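1-deoxy-D-xylulose 5-phosphate reductoisomerase (Zymomonas mobilis, PDB 1R0K) catalyses the NADPH-dependent rearrangement and reduction of 1-deoxy-D-xylulose 5-phosphate to 2-C-methyl-D-erythritol 4-phosphate, a step of isoprenoid biosynthesis that requires a divalent metal ion. Local coordinates at residues Leu28-Val33 with Lys278-Pro283; Ala94-Ala99 with Gly271-Trp276; Ile16-Leu21 with Val42-Asp47. One frame throughout, in Å; residues are numbered along the deposited sequence.

All three contacts involve the parallel sheet of the N-terminal domain or the helices packed on it. Interaction 2 is fully buried: an indole from strand 96-99 meets helix 267-275 through both a hydrogen bond and a CH-pi contact. Interaction 1, largely buried too though R30 is partly exposed, takes up the chain just after that helix, where M280 meets R30 and Y31 by van der Waals packing alone; Y31 and M280 also touch L274 of interaction 2. Interaction 3 lies at the surface, where one histidine-aspartate bond spans helices 15-25 and 42-51. I16 and T20, from its first helix, reach inward to W96 and M98 of interaction 2, whereas interactions 1 and 3 do not touch.

Interaction 1: residues Leu28-Val33 with Lys278-Pro283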
loop_
_atom_site.group_PDB
_atom_site.type_symbol
_atom_site.label_atom_id
_atom_site.label_comp_id
_atom_site.label_asym_id
_atom_site.label_seq_id
_atom_site.Cartn_x
_atom_site.Cartn_y
_atom_site.Cartn_z
ATOM N N LEU B 28 19.743 -8.034 -20.159
ATOM C CA LEU B 28 21.184 -7.934 -20.307
ATOM C C LEU B 28 21.605 -6.645 -20.993
ATOM O O LEU B 28 22.777 -6.277 -20.971
ATOM C CB LEU B 28 21.719 -9.152 -21.065
ATOM C CG LEU B 28 21.656 -10.431 -20.226
ATOM C CD1 LEU B 28 22.116 -11.629 -21.053
ATOM C CD2 LEU B 28 22.527 -10.252 -18.985
ATOM N N ASP B 29 20.649 -5.950 -21.597
ATOM C CA ASP B 29 20.965 -4.687 -22.254
ATOM C C ASP B 29 20.966 -3.573 -21.208
ATOM O O ASP B 29 21.438 -2.465 -21.462
ATOM C CB ASP B 29 19.936 -4.377 -23.348
ATOM C CG ASP B 29 18.536 -4.183 -22.799
ATOM O OD1 ASP B 29 18.036 -5.084 -22.092
ATOM O OD2 ASP B 29 17.930 -3.128 -23.084
ATOM N N ARG B 30 20.444 -3.885 -20.024
ATOM C CA ARG B 30 20.364 -2.917 -18.928
ATOM C C ARG B 30 21.365 -3.219 -17.812
ATOM O O ARG B 30 21.774 -2.322 -17.073
ATOM C CB ARG B 30 18.947 -2.912 -18.338
ATOM C CG ARG B 30 17.883 -2.266 -19.222
ATOM C CD ARG B 30 16.470 -2.637 -18.767
ATOM N NE ARG B 30 16.276 -2.454 -17.330
ATOM C CZ ARG B 30 15.200 -2.859 -16.654
ATOM N NH1 ARG B 30 14.204 -3.476 -17.283
ATOM N NH2 ARG B 30 15.124 -2.658 -15.343
ATOM N N TYR B 31 21.759 -4.483 -17.700
ATOM C CA TYR B 31 22.682 -4.901 -16.655
ATOM C C TYR B 31 23.926 -5.626 -17.132
ATOM O O TYR B 31 23.866 -6.471 -18.023
ATOM C CB TYR B 31 21.953 -5.800 -15.656
ATOM C CG TYR B 31 20.721 -5.159 -15.073
ATOM C CD1 TYR B 31 19.449 -5.616 -15.412
ATOM C CD2 TYR B 31 20.826 -4.073 -14.207
ATOM C CE1 TYR B 31 18.308 -5.003 -14.907
ATOM C CE2 TYR B 31 19.689 -3.453 -13.695
ATOM C CZ TYR B 31 18.434 -3.922 -14.049
ATOM O OH TYR B 31 17.309 -3.303 -13.550
ATOM N N GLN B 32 25.049 -5.297 -16.503
ATOM C CA GLN B 32 26.337 -5.910 -16.800
ATOM C C GLN B 32 26.794 -6.665 -15.553
ATOM O O GLN B 32 27.061 -6.067 -14.511
ATOM C CB GLN B 32 27.364 -4.838 -17.165
ATOM C CG GLN B 32 28.804 -5.306 -17.047
ATOM C CD GLN B 32 29.787 -4.324 -17.649
ATOM O OE1 GLN B 32 29.723 -3.118 -17.389
ATOM N NE2 GLN B 32 30.712 -4.835 -18.454
ATOM N N VAL B 33 26.879 -7.984 -15.665
ATOM C CA VAL B 33 27.279 -8.811 -14.540
ATOM C C VAL B 33 28.771 -8.754 -14.249
ATOM O O VAL B 33 29.594 -9.057 -15.110
ATOM C CB VAL B 33 26.883 -10.273 -14.772
ATOM C CG1 VAL B 33 27.320 -11.125 -13.593
ATOM C CG2 VAL B 33 25.380 -10.371 -14.965
ATOM N N LYS B 278 13.189 2.966 -9.670
ATOM C CA LYS B 278 12.213 2.774 -10.737
ATOM C C LYS B 278 11.513 1.437 -10.519
ATOM O O LYS B 278 11.722 0.774 -9.504
ATOM C CB LYS B 278 12.913 2.759 -12.100
ATOM C CG LYS B 278 13.745 3.992 -12.385
ATOM C CD LYS B 278 14.447 3.867 -13.731
ATOM C CE LYS B 278 15.228 5.130 -14.068
ATOM N NZ LYS B 278 15.912 5.015 -15.386
ATOM N N ARG B 279 10.677 1.048 -11.475
ATOM C CA ARG B 279 9.974 -0.225 -11.407
ATOM C C ARG B 279 10.252 -0.954 -12.714
ATOM O O ARG B 279 10.450 -0.321 -13.755
ATOM C CB ARG B 279 8.463 -0.014 -11.255
ATOM C CG ARG B 279 8.030 0.566 -9.920
ATOM C CD ARG B 279 7.886 -0.507 -8.852
ATOM N NE ARG B 279 7.369 0.056 -7.603
ATOM C CZ ARG B 279 6.903 -0.666 -6.587
ATOM N NH1 ARG B 279 6.883 -1.993 -6.659
ATOM N NH2 ARG B 279 6.447 -0.060 -5.496
ATOM N N MET B 280 10.288 -2.278 -12.657
ATOM C CA MET B 280 10.532 -3.072 -13.852
ATOM C C MET B 280 9.490 -4.168 -13.927
ATOM O O MET B 280 8.922 -4.570 -12.915
ATOM C CB MET B 280 11.918 -3.716 -13.802
ATOM C CG MET B 280 12.047 -4.808 -12.753
ATOM S SD MET B 280 13.740 -5.414 -12.566
ATOM C CE MET B 280 13.913 -6.437 -14.051
ATOM N N GLU B 281 9.236 -4.657 -15.128
ATOM C CA GLU B 281 8.274 -5.725 -15.266
ATOM C C GLU B 281 8.942 -7.042 -14.870
ATOM O O GLU B 281 10.158 -7.197 -15.005
ATOM C CB GLU B 281 7.779 -5.800 -16.711
ATOM C CG GLU B 281 6.740 -6.881 -16.932
ATOM C CD GLU B 281 5.969 -6.688 -18.213
ATOM O OE1 GLU B 281 6.608 -6.592 -19.281
ATOM O OE2 GLU B 281 4.721 -6.633 -18.150
ATOM N N THR B 282 8.157 -7.962 -14.322
ATOM C CA THR B 282 8.659 -9.291 -13.972
ATOM C C THR B 282 7.533 -10.224 -14.386
ATOM O O THR B 282 6.412 -9.780 -14.619
ATOM C CB THR B 282 8.920 -9.488 -12.454
ATOM O OG1 THR B 282 7.678 -9.682 -11.772
ATOM C CG2 THR B 282 9.648 -8.281 -11.863
ATOM N N PRO B 283 7.817 -11.524 -14.515
ATOM C CA PRO B 283 6.724 -12.417 -14.911
ATOM C C PRO B 283 5.887 -12.906 -13.731
ATOM O O PRO B 283 5.072 -13.807 -13.874
ATOM C CB PRO B 283 7.443 -13.545 -15.643
ATOM C CG PRO B 283 8.763 -13.597 -14.975
ATOM C CD PRO B 283 9.132 -12.153 -14.735
#
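M280 lays its CB and the bent end of its side chain against the guanidinium group of R30, and the two side chains cross obliquely. The closest approach is 3.7 Å, from R30 NH2 to M280 CB, and it is made at the edge of the guanidinium, in its plane. Farther along the methionine, M280 SD lies 4.2 Å from R30 NH2. The thioether reaches this place because CG of M280 takes the crowded position between the backbone N and the carbonyl carbon (chi1 69°), and the bend at chi3 then folds CE back beside the same NH2.

The phenol of Y31 completes the contact: its OH is 4.3 Å from M280 SD, a loose packing distance. Within the segment R30 and Y31 are already associated. R30 CB sits over one face of the Y31 ring, toward the rim, and R30 NH2 gives a weak hydrogen bond to Y31 OH, 2.9 Å long but bent to 122°.

Residues 28-33 run into strand 31-38 of the Rossmann-type sheet, whereas 278-283 belong to the loop that follows helix 267-275. M280 also packs on L23 of helix 15-25 and on L274 and A275. The neighbouring residues of its loop face the dimer interface, where R279 forms a salt bridge with D254 of the second subunit and E281 one with R169 of that subunit.

Across the two segments a charged edge and a phenol pack against methylene and thioether groups, so the contact rests on van der Waals packing without directional bonds, and the weak bond from R30 NH2 to Y31 OH would restrain the guanidinium only slightly.

Interaction 2: residues Ala94-Ala99 with Gly271-Trp276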
loop_
_atom_site.group_PDB
_atom_site.type_symbol
_atom_site.label_atom_id
_atom_site.label_comp_id
_atom_site.label_asym_id
_atom_site.label_seq_id
_atom_site.Cartn_x
_atom_site.Cartn_y
_atom_site.Cartn_z
ATOM N N ALA B 94 30.405 -3.337 -8.187
ATOM C CA ALA B 94 29.064 -3.375 -8.768
ATOM C C ALA B 94 28.171 -2.288 -8.181
ATOM O O ALA B 94 28.168 -2.067 -6.970
ATOM C CB ALA B 94 28.440 -4.731 -8.530
ATOM N N ASP B 95 27.408 -1.609 -9.033
ATOM C CA ASP B 95 26.519 -0.565 -8.538
ATOM C C ASP B 95 25.375 -1.212 -7.766
ATOM O O ASP B 95 24.829 -0.623 -6.835
ATOM C CB ASP B 95 25.949 0.266 -9.690
ATOM C CG ASP B 95 25.138 1.458 -9.198
ATOM O OD1 ASP B 95 25.735 2.375 -8.586
ATOM O OD2 ASP B 95 23.904 1.478 -9.414
ATOM N N TRP B 96 25.021 -2.433 -8.153
ATOM C CA TRP B 96 23.937 -3.146 -7.497
ATOM C C TRP B 96 24.435 -4.521 -7.090
ATOM O O TRP B 96 24.933 -5.279 -7.923
ATOM C CB TRP B 96 22.748 -3.293 -8.440
ATOM C CG TRP B 96 21.515 -3.819 -7.780
ATOM C CD1 TRP B 96 20.581 -3.096 -7.096
ATOM C CD2 TRP B 96 21.061 -5.180 -7.764
ATOM N NE1 TRP B 96 19.568 -3.920 -6.661
ATOM C CE2 TRP B 96 19.838 -5.202 -7.055
ATOM C CE3 TRP B 96 21.570 -6.381 -8.281
ATOM C CZ2 TRP B 96 19.111 -6.383 -6.850
ATOM C CZ3 TRP B 96 20.849 -7.557 -8.077
ATOM C CH2 TRP B 96 19.630 -7.548 -7.367
ATOM N N THR B 97 24.294 -4.839 -5.808
ATOM C CA THR B 97 24.748 -6.119 -5.281
ATOM C C THR B 97 23.652 -6.882 -4.565
ATOM O O THR B 97 23.038 -6.370 -3.632
ATOM C CB THR B 97 25.901 -5.944 -4.262
ATOM O OG1 THR B 97 27.014 -5.310 -4.896
ATOM C CG2 THR B 97 26.338 -7.305 -3.704
ATOM N N MET B 98 23.409 -8.109 -5.006
ATOM C CA MET B 98 22.427 -8.960 -4.358
ATOM C C MET B 98 23.231 -9.764 -3.342
ATOM O O MET B 98 24.077 -10.575 -3.716
ATOM C CB MET B 98 21.760 -9.896 -5.376
ATOM C CG MET B 98 20.951 -11.030 -4.751
ATOM S SD MET B 98 19.695 -10.484 -3.566
ATOM C CE MET B 98 18.435 -9.929 -4.669
ATOM N N ALA B 99 22.988 -9.514 -2.058
ATOM C CA ALA B 99 23.694 -10.217 -0.993
ATOM C C ALA B 99 22.824 -11.388 -0.579
ATOM O O ALA B 99 21.958 -11.254 0.286
ATOM C CB ALA B 99 23.917 -9.292 0.182
ATOM N N GLY B 271 12.573 -7.861 -7.970
ATOM C CA GLY B 271 12.412 -6.894 -9.042
ATOM C C GLY B 271 12.334 -5.479 -8.491
ATOM O O GLY B 271 12.817 -4.532 -9.110
ATOM N N HIS B 272 11.719 -5.329 -7.323
ATOM C CA HIS B 272 11.609 -4.013 -6.705
ATOM C C HIS B 272 12.986 -3.490 -6.300
ATOM O O HIS B 272 13.292 -2.320 -6.519
ATOM C CB HIS B 272 10.678 -4.067 -5.477
ATOM C CG HIS B 272 10.794 -2.878 -4.568
ATOM N ND1 HIS B 272 11.760 -2.780 -3.589
ATOM C CD2 HIS B 272 10.073 -1.732 -4.499
ATOM C CE1 HIS B 272 11.630 -1.626 -2.956
ATOM N NE2 HIS B 272 10.615 -0.971 -3.490
ATOM N N THR B 273 13.820 -4.349 -5.721
ATOM C CA THR B 273 15.137 -3.892 -5.289
ATOM C C THR B 273 16.068 -3.669 -6.471
ATOM O O THR B 273 16.941 -2.805 -6.429
ATOM C CB THR B 273 15.803 -4.890 -4.302
ATOM O OG1 THR B 273 16.150 -6.096 -4.989
ATOM C CG2 THR B 273 14.852 -5.225 -3.155
ATOM N N LEU B 274 15.869 -4.446 -7.531
ATOM C CA LEU B 274 16.701 -4.334 -8.723
ATOM C C LEU B 274 16.411 -3.050 -9.506
ATOM O O LEU B 274 17.332 -2.363 -9.948
ATOM C CB LEU B 274 16.501 -5.572 -9.616
ATOM C CG LEU B 274 17.344 -5.623 -10.895
ATOM C CD1 LEU B 274 18.824 -5.507 -10.540
ATOM C CD2 LEU B 274 17.070 -6.916 -11.655
ATOM N N ALA B 275 15.137 -2.705 -9.655
ATOM C CA ALA B 275 14.764 -1.504 -10.399
ATOM C C ALA B 275 14.805 -0.205 -9.587
ATOM O O ALA B 275 14.969 0.875 -10.158
ATOM C CB ALA B 275 13.371 -1.685 -11.004
ATOM N N TRP B 276 14.650 -0.307 -8.267
ATOM C CA TRP B 276 14.642 0.874 -7.395
ATOM C C TRP B 276 15.669 1.912 -7.848
ATOM O O TRP B 276 16.812 1.566 -8.141
ATOM C CB TRP B 276 14.937 0.472 -5.945
ATOM C CG TRP B 276 14.540 1.533 -4.972
ATOM C CD1 TRP B 276 13.298 1.724 -4.427
ATOM C CD2 TRP B 276 15.353 2.612 -4.504
ATOM N NE1 TRP B 276 13.290 2.858 -3.654
ATOM C CE2 TRP B 276 14.537 3.423 -3.683
ATOM C CE3 TRP B 276 16.692 2.975 -4.701
ATOM C CZ2 TRP B 276 15.018 4.580 -3.060
ATOM C CZ3 TRP B 276 17.172 4.126 -4.081
ATOM C CH2 TRP B 276 16.334 4.914 -3.270
#
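The indole of W96 carries the CD1 methyl of L274 on one face and the backbone N of M98 on the opposite face, toward the rim, while T273 OG1 lies in plane at its edge. L274 CD1 stands 3.5 Å from the centroid of the W96 six-membered ring and nearly along the ring normal, a CH-pi contact almost directly over the centre. At the edge, T273 OG1 comes within 3.5 Å of W96 CZ2; this hydroxyl has its polar partner in its own helix, I270 O.

The one hydrogen bond between the segments runs from W96 NE1 to T273 O, 2.9 Å long and bent at the hydrogen (140°). The donor stands above the carbonyl plane, away from the lone-pair directions of the oxygen, and the oxygen in turn is tilted from the indole plane. With CG of W96 anti to the backbone N (chi1 -171°), the ring reaches across to the helix.

Strand 96-99 lies inside the parallel sheet of the Rossmann-type domain, between 5-10 and 119-122. Helix 267-275, from far along the chain, packs against it, and residues 271-275 of that helix run roughly antiparallel to the strand (152°). Replacing W96 by an alanine is likely to leave L274 CD1 without its aromatic platform and T273 O without its side-chain donor, and to open a gap between sheet and helix.

Farther along the strand, M98 CE lies 4.5 Å from T273 OG1, a loose approach, and the M98 side chain packs on I16, a predicted NADPH-binding residue.

Interaction 3: residues Ile16-Leu21 with Val42-Asp47; sequences IGHSTL and VKDLAD
H18 and D44 join two neighbouring helices of the Rossmann fold through their side chains. Helix 15-25 links strands 5-10 and 31-38, and helix 42-51 follows the second of these strands. From the start of the later helix, V42 turns to another neighbour, packing on L68 of helix 65-72.

Two residues on, D44 points its CB at the first helix, and CG anti to the backbone N (chi1 179°) carries the carboxylate straight out to the histidine. The two side chains approach from opposite directions, with ring and carboxylate planes 47° apart. D44 OD2 accepts from H18 NE2 at 2.5 Å, a short length that may not be exact, and the angle at the hydrogen is 151°. The donor comes in on the syn side of the carboxylate, somewhat out of its plane. The bonded carboxylate may favour the imidazolium form of the histidine.

The backbone N of D44 is bonded to N41 OD1, and its side chain touches T13; both N41 and T13 are predicted NADPH-binding residues. The histidine-aspartate pair therefore sits beside the probable dinucleotide site, although neither partner is itself predicted to bind there.

Beyond D44, L45 points its CB away from helix 15-25, and A46 packs on A71 and L72 of helix 65-72. D47 N continues the helical pattern, bonded to K43 O. On the facing helix T20 is turned toward the sheet, and its OG1 donates to I16 O at 2.7 Å, an oxygen that also accepts from T20 N.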
loop_
_atom_site.group_PDB
_atom_site.type_symbol
_atom_site.label_atom_id
_atom_site.label_comp_id
_atom_site.label_asym_id
_atom_site.label_seq_id
_atom_site.Cartn_x
_atom_site.Cartn_y
_atom_site.Cartn_z
ATOM N N ILE B 16 17.006 -17.509 -4.305
ATOM C CA ILE B 16 17.032 -16.059 -4.502
ATOM C C ILE B 16 17.931 -15.721 -5.693
ATOM O O ILE B 16 17.571 -14.909 -6.544
ATOM C CB ILE B 16 17.566 -15.323 -3.246
ATOM C CG1 ILE B 16 16.595 -15.505 -2.072
ATOM C CG2 ILE B 16 17.772 -13.836 -3.557
ATOM C CD1 ILE B 16 15.250 -14.816 -2.250
ATOM N N GLY B 17 19.100 -16.355 -5.744
ATOM C CA GLY B 17 20.036 -16.114 -6.828
ATOM C C GLY B 17 19.456 -16.458 -8.186
ATOM O O GLY B 17 19.640 -15.722 -9.154
ATOM N N HIS B 18 18.762 -17.589 -8.259
ATOM C CA HIS B 18 18.140 -18.012 -9.505
ATOM C C HIS B 18 17.088 -17.005 -9.946
ATOM O O HIS B 18 17.018 -16.642 -11.120
ATOM C CB HIS B 18 17.496 -19.388 -9.334
ATOM C CG HIS B 18 18.462 -20.524 -9.451
ATOM N ND1 HIS B 18 18.146 -21.810 -9.072
ATOM C CD2 HIS B 18 19.730 -20.572 -9.926
ATOM C CE1 HIS B 18 19.177 -22.603 -9.309
ATOM N NE2 HIS B 18 20.151 -21.876 -9.827
ATOM N N SER B 19 16.267 -16.556 -9.000
ATOM C CA SER B 19 15.224 -15.583 -9.307
ATOM C C SER B 19 15.855 -14.263 -9.727
ATOM O O SER B 19 15.345 -13.570 -10.610
ATOM C CB SER B 19 14.328 -15.360 -8.086
ATOM O OG SER B 19 13.603 -16.536 -7.759
ATOM N N THR B 20 16.973 -13.922 -9.095
ATOM C CA THR B 20 17.669 -12.681 -9.413
ATOM C C THR B 20 18.236 -12.747 -10.830
ATOM O O THR B 20 18.098 -11.800 -11.597
ATOM C CB THR B 20 18.815 -12.409 -8.412
ATOM O OG1 THR B 20 18.278 -12.333 -7.086
ATOM C CG2 THR B 20 19.517 -11.086 -8.743
ATOM N N LEU B 21 18.869 -13.865 -11.179
ATOM C CA LEU B 21 19.437 -14.012 -12.521
ATOM C C LEU B 21 18.350 -14.002 -13.591
ATOM O O LEU B 21 18.547 -13.465 -14.683
ATOM C CB LEU B 21 20.261 -15.296 -12.608
ATOM C CG LEU B 21 21.700 -15.127 -12.100
ATOM C CD1 LEU B 21 22.374 -16.471 -11.962
ATOM C CD2 LEU B 21 22.464 -14.239 -13.062
ATOM N N VAL B 42 29.239 -25.721 -8.518
ATOM C CA VAL B 42 30.109 -25.234 -9.579
ATOM C C VAL B 42 29.404 -25.208 -10.934
ATOM O O VAL B 42 29.496 -24.227 -11.675
ATOM C CB VAL B 42 31.372 -26.120 -9.694
ATOM C CG1 VAL B 42 32.257 -25.625 -10.820
ATOM C CG2 VAL B 42 32.128 -26.115 -8.377
ATOM N N LYS B 43 28.701 -26.289 -11.256
ATOM C CA LYS B 43 27.997 -26.396 -12.530
ATOM C C LYS B 43 27.082 -25.207 -12.790
ATOM O O LYS B 43 27.198 -24.524 -13.809
ATOM C CB LYS B 43 27.176 -27.691 -12.569
ATOM C CG LYS B 43 26.326 -27.852 -13.826
ATOM C CD LYS B 43 27.175 -27.820 -15.091
ATOM C CE LYS B 43 26.316 -27.957 -16.341
ATOM N NZ LYS B 43 25.540 -29.228 -16.362
ATOM N N ASP B 44 26.167 -24.975 -11.860
ATOM C CA ASP B 44 25.221 -23.879 -11.970
ATOM C C ASP B 44 25.945 -22.536 -12.030
ATOM O O ASP B 44 25.622 -21.689 -12.863
ATOM C CB ASP B 44 24.259 -23.927 -10.782
ATOM C CG ASP B 44 23.245 -22.806 -10.800
ATOM O OD1 ASP B 44 23.121 -22.109 -11.833
ATOM O OD2 ASP B 44 22.559 -22.630 -9.772
ATOM N N LEU B 45 26.934 -22.348 -11.157
ATOM C CA LEU B 45 27.693 -21.103 -11.130
ATOM C C LEU B 45 28.331 -20.810 -12.481
ATOM O O LEU B 45 28.145 -19.732 -13.041
ATOM C CB LEU B 45 28.793 -21.162 -10.068
ATOM C CG LEU B 45 29.704 -19.927 -9.990
ATOM C CD1 LEU B 45 28.880 -18.683 -9.633
ATOM C CD2 LEU B 45 30.799 -20.161 -8.952
ATOM N N ALA B 46 29.084 -21.780 -12.993
ATOM C CA ALA B 46 29.780 -21.639 -14.266
ATOM C C ALA B 46 28.859 -21.322 -15.437
ATOM O O ALA B 46 29.143 -20.424 -16.227
ATOM C CB ALA B 46 30.581 -22.904 -14.561
ATOM N N ASP B 47 27.762 -22.063 -15.556
ATOM C CA ASP B 47 26.825 -21.823 -16.645
ATOM C C ASP B 47 26.287 -20.401 -16.597
ATOM O O ASP B 47 26.270 -19.705 -17.609
ATOM C CB ASP B 47 25.670 -22.818 -16.589
ATOM C CG ASP B 47 26.084 -24.203 -17.036
ATOM O OD1 ASP B 47 26.814 -24.301 -18.050
ATOM O OD2 ASP B 47 25.674 -25.187 -16.380
#